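Long-range contacts in beta-glycosidase (PDB 6T2R), which probably cleaves mucin O-glycans internally as a family 16 endo-beta-galactosidase of the human gut bacterium Bacteroides caccae: residues A[49-54]-A[96-101]; A[127-132]-A[229-234]. One frame throughout, in Å; residues are numbered along the deposited sequence.

In the fold
After strand 29-35, the short strand 48-49 runs into the loop of residues 50-54. Contact 1 joins 49-54 to 96-101, at the end of strand 92-98, and closes the 41 residues between them. Contact 2 opens only after contact 1 has closed, and it spans a longer stretch, joining 127-132 to 229-234, on strands 125-130 and 228-233, across 96 intervening residues. The two closures therefore run in series, without crossing. In space they are neighbours, their centres about 8 Å apart, because strands 92-98 and 228-233 lie side by side with backbone hydrogen bonds between Leu97 and Ile232 and between Thr99 and Leu230. Together they line up strands 48-49, 92-98, 228-233 and 125-130 in antiparallel order.

Contact 1. Residues A[49-54]-A[96-101]; sequences RIPRGK and GLWTKD. With SO4 (sulfate ion), chain C.
Ile50 and Gly96 make the one backbone hydrogen bond between these segments: Ile50 N donates to Gly96 O at 2.9 Å (147° at the hydrogen), coming from well above the carbonyl plane, 50° out of it. The same oxygen receives a CA-H contact from Arg49 CA at 3.3 Å and a hydrogen bond from outside, with Tyr68 OH. Arg49 and Leu97 form the antiparallel non-hydrogen-bonded pair beside it, their side chains on the same face.

The apolar part centres on Trp98. With chi1 of -63°, Ile50 holds CG1 beside its backbone N and CG2 opposite, and both branches lie over one face of the indole. Ile50 CG1 is 3.8 Å from Trp98 CD2, while CG2 makes a CH-pi contact 4.3 Å from the centroid of the Trp98 six-membered ring. Lys100 CE covers part of the opposite face, toward the rim. Pro51 crosses the indole at about a right angle, its CD 3.4 Å from Trp98 CZ2. Ile50 CD1 meanwhile settles against the bare backbone of Gly96, 3.7 Å from its CA.

The two arginines find their polar partners away from segment 96-101. Arg49 extends to a salt bridge with Asp65 and a cation-pi contact with Tyr68. Arg52 grips a sulfate, probably from the crystallisation liquor, edge-on through NH1 to O1 (3.1 Å) and NH2 to O4 (2.9 Å); Asn82, Asn84 and Ala90 also bind it.

In the family 16 beta-sandwich, short strand 48-49 thus pairs antiparallel with the end of strand 92-98, whose other side is taken by strand 228-233, bringing Asp233 against Ile50 and Leu231 against Trp98.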
ATOM      1  N   ARG A  49      -6.742  10.833   6.932  1.00 25.08           N
ATOM      2  CA  ARG A  49      -7.607   9.639   7.070  1.00 28.12           C
ATOM      3  C   ARG A  49      -8.324   9.405   5.750  1.00 28.88           C
ATOM      4  O   ARG A  49      -8.661  10.397   5.045  1.00 28.44           O
ATOM      5  CB  ARG A  49      -8.596   9.775   8.231  1.00 27.49           C
ATOM      6  CG  ARG A  49      -7.919   9.831   9.591  1.00 29.77           C
ATOM      7  CD  ARG A  49      -8.910   9.738  10.747  1.00 31.29           C
ATOM      8  NE  ARG A  49      -8.168   9.711  11.997  1.00 33.95           N
ATOM      9  CZ  ARG A  49      -8.688   9.823  13.218  1.00 31.94           C
ATOM     10  NH1 ARG A  49      -9.986   9.917  13.411  1.00 28.22           N
ATOM     11  NH2 ARG A  49      -7.892   9.783  14.255  1.00 34.03           N
ATOM     12  N   ILE A  50      -8.545   8.137   5.420  1.00 26.09           N
ATOM     13  CA  ILE A  50      -9.179   7.794   4.126  1.00 26.45           C
ATOM     14  C   ILE A  50     -10.687   7.866   4.318  1.00 29.44           C
ATOM     15  O   ILE A  50     -11.247   7.175   5.162  1.00 29.37           O
ATOM     16  CB  ILE A  50      -8.732   6.409   3.618  1.00 26.54           C
ATOM     17  CG1 ILE A  50      -7.226   6.329   3.321  1.00 28.75           C
ATOM     18  CG2 ILE A  50      -9.567   6.009   2.418  1.00 26.33           C
ATOM     19  CD1 ILE A  50      -6.724   4.920   3.103  1.00 27.36           C
ATOM     20  N   PRO A  51     -11.413   8.566   3.426  1.00 33.28           N
ATOM     21  CA  PRO A  51     -12.864   8.584   3.506  1.00 34.22           C
ATOM     22  C   PRO A  51     -13.501   7.299   2.961  1.00 36.36           C
ATOM     23  O   PRO A  51     -12.858   6.552   2.202  1.00 36.20           O
ATOM     24  CB  PRO A  51     -13.241   9.806   2.655  1.00 34.68           C
ATOM     25  CG  PRO A  51     -12.136   9.909   1.616  1.00 35.16           C
ATOM     26  CD  PRO A  51     -10.898   9.326   2.273  1.00 33.27           C
ATOM     27  N   ARG A  52     -14.761   7.101   3.353  1.00 33.08           N
ATOM     28  CA  ARG A  52     -15.718   6.113   2.802  1.00 33.16           C
ATOM     29  C   ARG A  52     -15.747   6.212   1.274  1.00 34.70           C
ATOM     30  O   ARG A  52     -15.764   7.313   0.775  1.00 34.57           O
ATOM     31  CB  ARG A  52     -17.118   6.394   3.359  1.00 33.41           C
ATOM     32  CG  ARG A  52     -18.146   5.322   3.026  1.00 32.91           C
ATOM     33  CD  ARG A  52     -17.687   3.946   3.429  1.00 33.65           C
ATOM     34  NE  ARG A  52     -17.314   3.924   4.848  1.00 37.02           N
ATOM     35  CZ  ARG A  52     -18.185   3.919   5.874  1.00 36.92           C
ATOM     36  NH1 ARG A  52     -17.761   3.864   7.126  1.00 35.67           N
ATOM     37  NH2 ARG A  52     -19.488   3.972   5.658  1.00 35.90           N
ATOM     38  N   GLY A  53     -15.808   5.077   0.583  1.00 35.89           N
ATOM     39  CA  GLY A  53     -16.207   4.999  -0.834  1.00 35.74           C
ATOM     40  C   GLY A  53     -16.777   3.633  -1.173  1.00 38.34           C
ATOM     41  O   GLY A  53     -16.750   2.710  -0.284  1.00 36.13           O
ATOM     42  N   LYS A  54     -17.201   3.487  -2.433  1.00 41.78           N
ATOM     43  CA  LYS A  54     -18.036   2.360  -2.926  1.00 44.09           C
ATOM     44  C   LYS A  54     -17.212   1.087  -3.109  1.00 42.77           C
ATOM     45  O   LYS A  54     -17.715   0.019  -2.772  1.00 44.92           O
ATOM     46  CB  LYS A  54     -18.714   2.702  -4.258  1.00 59.90           C
ATOM     47  CG  LYS A  54     -19.360   4.080  -4.386  1.00 67.21           C
ATOM     48  CD  LYS A  54     -20.581   4.271  -3.531  1.00 73.32           C
ATOM     49  CE  LYS A  54     -21.827   3.669  -4.143  1.00 76.24           C
ATOM     50  NZ  LYS A  54     -22.871   3.526  -3.105  1.00 78.29           N
ATOM     51  N   GLY A  96      -7.526   3.927   7.789  1.00 26.74           N
ATOM     52  CA  GLY A  96      -6.571   4.066   6.681  1.00 26.28           C
ATOM     53  C   GLY A  96      -6.043   5.484   6.596  1.00 27.31           C
ATOM     54  O   GLY A  96      -6.780   6.420   6.972  1.00 25.18           O
ATOM     55  N   LEU A  97      -4.772   5.613   6.206  1.00 26.13           N
ATOM     56  CA  LEU A  97      -4.116   6.899   5.919  1.00 25.72           C
ATOM     57  C   LEU A  97      -3.631   6.902   4.465  1.00 26.05           C
ATOM     58  O   LEU A  97      -3.202   5.829   3.970  1.00 23.33           O
ATOM     59  CB  LEU A  97      -2.932   7.096   6.853  1.00 28.06           C
ATOM     60  CG  LEU A  97      -3.220   7.239   8.351  1.00 31.22           C
ATOM     61  CD1 LEU A  97      -1.909   7.539   9.067  1.00 32.00           C
ATOM     62  CD2 LEU A  97      -4.220   8.343   8.666  1.00 31.88           C
ATOM     63  N   TRP A  98      -3.646   8.078   3.829  1.00 24.06           N
ATOM     64  CA  TRP A  98      -3.048   8.276   2.487  1.00 26.64           C
ATOM     65  C   TRP A  98      -2.332   9.620   2.398  1.00 26.51           C
ATOM     66  O   TRP A  98      -2.528  10.507   3.258  1.00 25.56           O
ATOM     67  CB  TRP A  98      -4.074   8.062   1.375  1.00 26.05           C
ATOM     68  CG  TRP A  98      -5.225   9.021   1.301  1.00 27.47           C
ATOM     69  CD1 TRP A  98      -5.336  10.278   1.826  1.00 28.26           C
ATOM     70  CD2 TRP A  98      -6.419   8.803   0.536  1.00 27.93           C
ATOM     71  NE1 TRP A  98      -6.534  10.831   1.475  1.00 29.10           N
ATOM     72  CE2 TRP A  98      -7.224   9.949   0.690  1.00 26.98           C
ATOM     73  CE3 TRP A  98      -6.875   7.744  -0.256  1.00 26.62           C
ATOM     74  CZ2 TRP A  98      -8.458  10.075   0.069  1.00 27.44           C
ATOM     75  CZ3 TRP A  98      -8.111   7.856  -0.851  1.00 27.85           C
ATOM     76  CH2 TRP A  98      -8.883   9.013  -0.699  1.00 28.85           C
ATOM     77  N   THR A  99      -1.408   9.705   1.468  1.00 25.80           N
ATOM     78  CA  THR A  99      -0.576  10.912   1.278  1.00 27.06           C
ATOM     79  C   THR A  99      -1.161  11.736   0.134  1.00 26.03           C
ATOM     80  O   THR A  99      -0.457  12.656  -0.311  1.00 25.91           O
ATOM     81  CB  THR A  99       0.885  10.610   0.929  1.00 27.37           C
ATOM     82  OG1 THR A  99       1.012   9.985  -0.354  1.00 26.90           O
ATOM     83  CG2 THR A  99       1.562   9.792   1.993  1.00 28.49           C
ATOM     84  N   LYS A 100      -2.362  11.382  -0.327  1.00 24.50           N
ATOM     85  CA  LYS A 100      -3.026  12.108  -1.419  1.00 27.67           C
ATOM     86  C   LYS A 100      -2.999  13.608  -1.109  1.00 27.65           C
ATOM     87  O   LYS A 100      -3.360  13.986  -0.008  1.00 26.07           O
ATOM     88  CB  LYS A 100      -4.475  11.666  -1.613  1.00 31.55           C
ATOM     89  CG  LYS A 100      -5.178  12.379  -2.771  1.00 33.60           C
ATOM     90  CD  LYS A 100      -6.669  12.132  -2.836  1.00 39.00           C
ATOM     91  CE  LYS A 100      -6.974  10.694  -3.153  1.00 40.06           C
ATOM     92  NZ  LYS A 100      -8.361  10.538  -3.630  1.00 44.02           N
ATOM     93  N   ASP A 101      -2.611  14.409  -2.093  1.00 26.21           N
ATOM     94  CA  ASP A 101      -2.633  15.888  -2.061  1.00 31.16           C
ATOM     95  C   ASP A 101      -1.583  16.392  -1.074  1.00 30.68           C
ATOM     96  O   ASP A 101      -1.527  17.599  -0.947  1.00 30.65           O
ATOM     97  CB  ASP A 101      -4.031  16.431  -1.738  1.00 35.44           C
ATOM     98  CG  ASP A 101      -5.091  16.090  -2.799  1.00 42.14           C
ATOM     99  OD1 ASP A 101      -4.789  16.248  -3.990  1.00 44.95           O
ATOM    100  OD2 ASP A 101      -6.199  15.611  -2.440  1.00 49.44           O
TER
HETATM  101  S   SO4 C 302     -21.158   4.535   8.921  1.00 60.00           S
HETATM  102  O1  SO4 C 302     -19.790   4.691   9.305  1.00 60.21           O
HETATM  103  O2  SO4 C 302     -21.986   4.149  10.068  1.00 65.13           O
HETATM  104  O3  SO4 C 302     -21.621   5.796   8.400  1.00 70.75           O
HETATM  105  O4  SO4 C 302     -21.265   3.501   7.911  1.00 47.06           O

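Contact 2. Residues A[127-132]-A[229-234]; sequences WTLPYE and YLLIDM
Two antiparallel strands of the beta-sandwich jelly roll of family 16 meet here, with Trp127, Leu129, Tyr229 and Leu231 on one face and Thr128 and Leu230 on the other. The backbone ladder has two hydrogen-bonded pairs. Trp127 N reaches Leu231 O at 2.9 Å, and Leu231 N returns to Trp127 O at 2.7 Å. Two residues further on, Tyr229 N meets Leu129 O at 2.9 Å, answered by a longer bond from Leu129 N to Tyr229 O (3.1 Å). Between them Thr128 faces Leu230 in a non-hydrogen-bonded pair, where Leu230 CD1 touches Thr128 CG2, the two side chains crossing at a slant.

Trp127 carries much of the side-chain contact. Its CG sits between the backbone N and the carbonyl carbon (chi1 59°), which lays the indole across the neighbouring strand. Leu231 packs over one ring face: Leu231 CB makes a CH-pi contact 3.7 Å from the centroid of the Trp127 five-membered ring, and Leu231 CD2 touches Trp127 CZ2 at 3.5 Å. At the ring edge, Trp127 NE1 donates in the indole plane to Asp233 OD1 at 2.9 Å (160° at the hydrogen). That bond satisfies the indole N-H and fixes the ring's rotation, with the carboxylate turned 52° from the indole; Asp233 OD2 binds Gln235 NE2.

Farther along, Leu129 and Tyr229 run side by side, Leu129 CB lying 3.6 Å from Tyr229 CE2, and Pro130 O meets the edge of that phenol ring.

Strand 143-145 flanks strand 125-130 and brings Glu143 and Asp145 against Trp127; its Glu-Val-Asp sequence fits the family's catalytic signature, so the face carrying Trp127, Leu129, Tyr229 and Leu231 probably borders the active-site cleft. On the other face, Leu230 packs on Val258 of strand 251-263, while strand 92-98 borders strand 228-233.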
ATOM      1  N   TRP A 127      -0.179   0.260  -0.615  1.00 23.76           N
ATOM      2  CA  TRP A 127      -0.320   0.369  -2.072  1.00 22.23           C
ATOM      3  C   TRP A 127      -0.236   1.811  -2.512  1.00 22.13           C
ATOM      4  O   TRP A 127      -0.333   2.717  -1.645  1.00 23.97           O
ATOM      5  CB  TRP A 127      -1.613  -0.323  -2.492  1.00 23.26           C
ATOM      6  CG  TRP A 127      -2.897   0.180  -1.908  1.00 25.27           C
ATOM      7  CD1 TRP A 127      -3.292   0.217  -0.596  1.00 25.48           C
ATOM      8  CD2 TRP A 127      -4.060   0.557  -2.676  1.00 24.74           C
ATOM      9  NE1 TRP A 127      -4.597   0.644  -0.502  1.00 23.51           N
ATOM     10  CE2 TRP A 127      -5.084   0.865  -1.756  1.00 22.66           C
ATOM     11  CE3 TRP A 127      -4.311   0.686  -4.054  1.00 25.30           C
ATOM     12  CZ2 TRP A 127      -6.338   1.282  -2.169  1.00 23.76           C
ATOM     13  CZ3 TRP A 127      -5.557   1.106  -4.469  1.00 24.31           C
ATOM     14  CH2 TRP A 127      -6.549   1.391  -3.528  1.00 27.41           C
ATOM     15  N   THR A 128      -0.030   1.997  -3.816  1.00 24.07           N
ATOM     16  CA  THR A 128       0.096   3.325  -4.430  1.00 24.14           C
ATOM     17  C   THR A 128      -0.787   3.451  -5.670  1.00 24.52           C
ATOM     18  O   THR A 128      -1.043   2.463  -6.359  1.00 23.60           O
ATOM     19  CB  THR A 128       1.551   3.663  -4.766  1.00 25.04           C
ATOM     20  OG1 THR A 128       1.912   2.958  -5.957  1.00 23.07           O
ATOM     21  CG2 THR A 128       2.471   3.386  -3.596  1.00 23.93           C
ATOM     22  N   LEU A 129      -1.224   4.691  -5.869  1.00 24.55           N
ATOM     23  CA  LEU A 129      -2.074   5.207  -6.960  1.00 24.30           C
ATOM     24  C   LEU A 129      -1.403   6.463  -7.500  1.00 24.62           C
ATOM     25  O   LEU A 129      -0.556   7.028  -6.828  1.00 23.93           O
ATOM     26  CB  LEU A 129      -3.468   5.497  -6.395  1.00 24.72           C
ATOM     27  CG  LEU A 129      -4.310   4.253  -6.112  1.00 24.15           C
ATOM     28  CD1 LEU A 129      -5.646   4.658  -5.560  1.00 23.57           C
ATOM     29  CD2 LEU A 129      -4.464   3.390  -7.362  1.00 23.00           C
ATOM     30  N   PRO A 130      -1.734   6.906  -8.732  1.00 24.94           N
ATOM     31  CA  PRO A 130      -1.202   8.161  -9.259  1.00 24.57           C
ATOM     32  C   PRO A 130      -1.545   9.353  -8.370  1.00 23.33           C
ATOM     33  O   PRO A 130      -2.694   9.499  -7.962  1.00 21.73           O
ATOM     34  CB  PRO A 130      -1.841   8.291 -10.652  1.00 28.97           C
ATOM     35  CG  PRO A 130      -2.223   6.852 -10.996  1.00 27.30           C
ATOM     36  CD  PRO A 130      -2.610   6.218  -9.679  1.00 24.22           C
ATOM     37  N   TYR A 131      -0.509  10.143  -8.062  1.00 23.94           N
ATOM     38  CA  TYR A 131      -0.588  11.382  -7.256  1.00 24.81           C
ATOM     39  C   TYR A 131      -1.501  12.374  -7.973  1.00 23.74           C
ATOM     40  O   TYR A 131      -2.322  13.018  -7.321  1.00 24.75           O
ATOM     41  CB  TYR A 131       0.793  12.021  -7.063  1.00 25.72           C
ATOM     42  CG  TYR A 131       0.730  13.182  -6.110  1.00 27.64           C
ATOM     43  CD1 TYR A 131       0.720  12.975  -4.730  1.00 27.35           C
ATOM     44  CD2 TYR A 131       0.589  14.471  -6.601  1.00 25.89           C
ATOM     45  CE1 TYR A 131       0.584  14.035  -3.853  1.00 29.67           C
ATOM     46  CE2 TYR A 131       0.501  15.545  -5.741  1.00 30.76           C
ATOM     47  CZ  TYR A 131       0.487  15.325  -4.367  1.00 32.06           C
ATOM     48  OH  TYR A 131       0.340  16.407  -3.546  1.00 31.81           O
ATOM     49  N   GLU A 132      -1.354  12.487  -9.287  1.00 26.14           N
ATOM     50  CA  GLU A 132      -2.104  13.491 -10.101  1.00 29.20           C
ATOM     51  C   GLU A 132      -3.529  12.965 -10.389  1.00 28.94           C
ATOM     52  O   GLU A 132      -3.763  12.410 -11.477  1.00 27.80           O
ATOM     53  CB  GLU A 132      -1.311  13.798 -11.362  1.00 29.47           C
ATOM     54  CG  GLU A 132       0.053  14.407 -11.086  1.00 31.61           C
ATOM     55  CD  GLU A 132       1.027  14.184 -12.232  1.00 32.57           C
ATOM     56  OE1 GLU A 132       1.362  15.166 -12.858  1.00 31.99           O
ATOM     57  OE2 GLU A 132       1.420  13.025 -12.517  1.00 31.32           O
ATOM     58  N   TYR A 229       0.916   8.525  -4.864  1.00 23.83           N
ATOM     59  CA  TYR A 229       0.616   8.675  -3.419  1.00 23.88           C
ATOM     60  C   TYR A 229       0.466   7.280  -2.803  1.00 24.98           C
ATOM     61  O   TYR A 229       0.127   6.299  -3.523  1.00 24.76           O
ATOM     62  CB  TYR A 229      -0.569   9.607  -3.191  1.00 25.62           C
ATOM     63  CG  TYR A 229      -1.963   9.070  -3.431  1.00 25.92           C
ATOM     64  CD1 TYR A 229      -2.709   8.565  -2.385  1.00 26.36           C
ATOM     65  CD2 TYR A 229      -2.571   9.156  -4.676  1.00 27.34           C
ATOM     66  CE1 TYR A 229      -4.011   8.122  -2.568  1.00 27.61           C
ATOM     67  CE2 TYR A 229      -3.870   8.718  -4.876  1.00 26.26           C
ATOM     68  CZ  TYR A 229      -4.598   8.224  -3.814  1.00 26.08           C
ATOM     69  OH  TYR A 229      -5.885   7.821  -3.971  1.00 22.58           O
ATOM     70  N   LEU A 230       0.718   7.209  -1.495  1.00 24.06           N
ATOM     71  CA  LEU A 230       0.822   5.955  -0.714  1.00 24.02           C
ATOM     72  C   LEU A 230      -0.414   5.837   0.163  1.00 23.61           C
ATOM     73  O   LEU A 230      -0.825   6.853   0.728  1.00 23.67           O
ATOM     74  CB  LEU A 230       2.063   6.050   0.168  1.00 24.11           C
ATOM     75  CG  LEU A 230       2.267   4.869   1.099  1.00 23.98           C
ATOM     76  CD1 LEU A 230       2.313   3.535   0.347  1.00 24.57           C
ATOM     77  CD2 LEU A 230       3.545   5.073   1.893  1.00 27.90           C
ATOM     78  N   LEU A 231      -1.012   4.667   0.161  1.00 24.03           N
ATOM     79  CA  LEU A 231      -2.172   4.271   0.988  1.00 24.67           C
ATOM     80  C   LEU A 231      -1.696   3.118   1.874  1.00 24.59           C
ATOM     81  O   LEU A 231      -1.044   2.152   1.339  1.00 27.46           O
ATOM     82  CB  LEU A 231      -3.335   3.798   0.095  1.00 24.92           C
ATOM     83  CG  LEU A 231      -3.848   4.792  -0.957  1.00 27.22           C
ATOM     84  CD1 LEU A 231      -3.044   4.686  -2.261  1.00 27.87           C
ATOM     85  CD2 LEU A 231      -5.313   4.540  -1.265  1.00 27.25           C
ATOM     86  N   ILE A 232      -2.069   3.184   3.138  1.00 22.90           N
ATOM     87  CA  ILE A 232      -1.871   2.125   4.167  1.00 24.12           C
ATOM     88  C   ILE A 232      -3.193   2.007   4.914  1.00 24.49           C
ATOM     89  O   ILE A 232      -3.629   3.041   5.470  1.00 26.60           O
ATOM     90  CB  ILE A 232      -0.721   2.447   5.137  1.00 24.41           C
ATOM     91  CG1 ILE A 232       0.584   2.717   4.389  1.00 24.34           C
ATOM     92  CG2 ILE A 232      -0.597   1.291   6.123  1.00 27.20           C
ATOM     93  CD1 ILE A 232       1.723   3.234   5.229  1.00 25.63           C
ATOM     94  N   ASP A 233      -3.866   0.859   4.857  1.00 21.80           N
ATOM     95  CA  ASP A 233      -5.243   0.853   5.394  1.00 26.11           C
ATOM     96  C   ASP A 233      -5.681  -0.568   5.678  1.00 25.93           C
ATOM     97  O   ASP A 233      -5.376  -1.469   4.879  1.00 27.84           O
ATOM     98  CB  ASP A 233      -6.215   1.568   4.438  1.00 29.60           C
ATOM     99  CG  ASP A 233      -6.416   0.834   3.118  1.00 27.61           C
ATOM    100  OD1 ASP A 233      -5.498   0.878   2.268  1.00 26.65           O
ATOM    101  OD2 ASP A 233      -7.457   0.169   2.990  1.00 30.13           O
ATOM    102  N   MET A 234      -6.342  -0.719   6.820  1.00 27.33           N
ATOM    103  CA  MET A 234      -7.088  -1.924   7.200  1.00 26.47           C
ATOM    104  C   MET A 234      -8.320  -1.983   6.297  1.00 26.72           C
ATOM    105  O   MET A 234      -8.854  -0.914   5.879  1.00 25.56           O
ATOM    106  CB  MET A 234      -7.487  -1.880   8.679  1.00 30.41           C
ATOM    107  CG  MET A 234      -8.243  -3.110   9.167  1.00 27.21           C
ATOM    108  SD  MET A 234      -7.441  -4.665   8.791  1.00 30.46           S
ATOM    109  CE  MET A 234      -6.002  -4.603   9.859  1.00 31.63           C
TER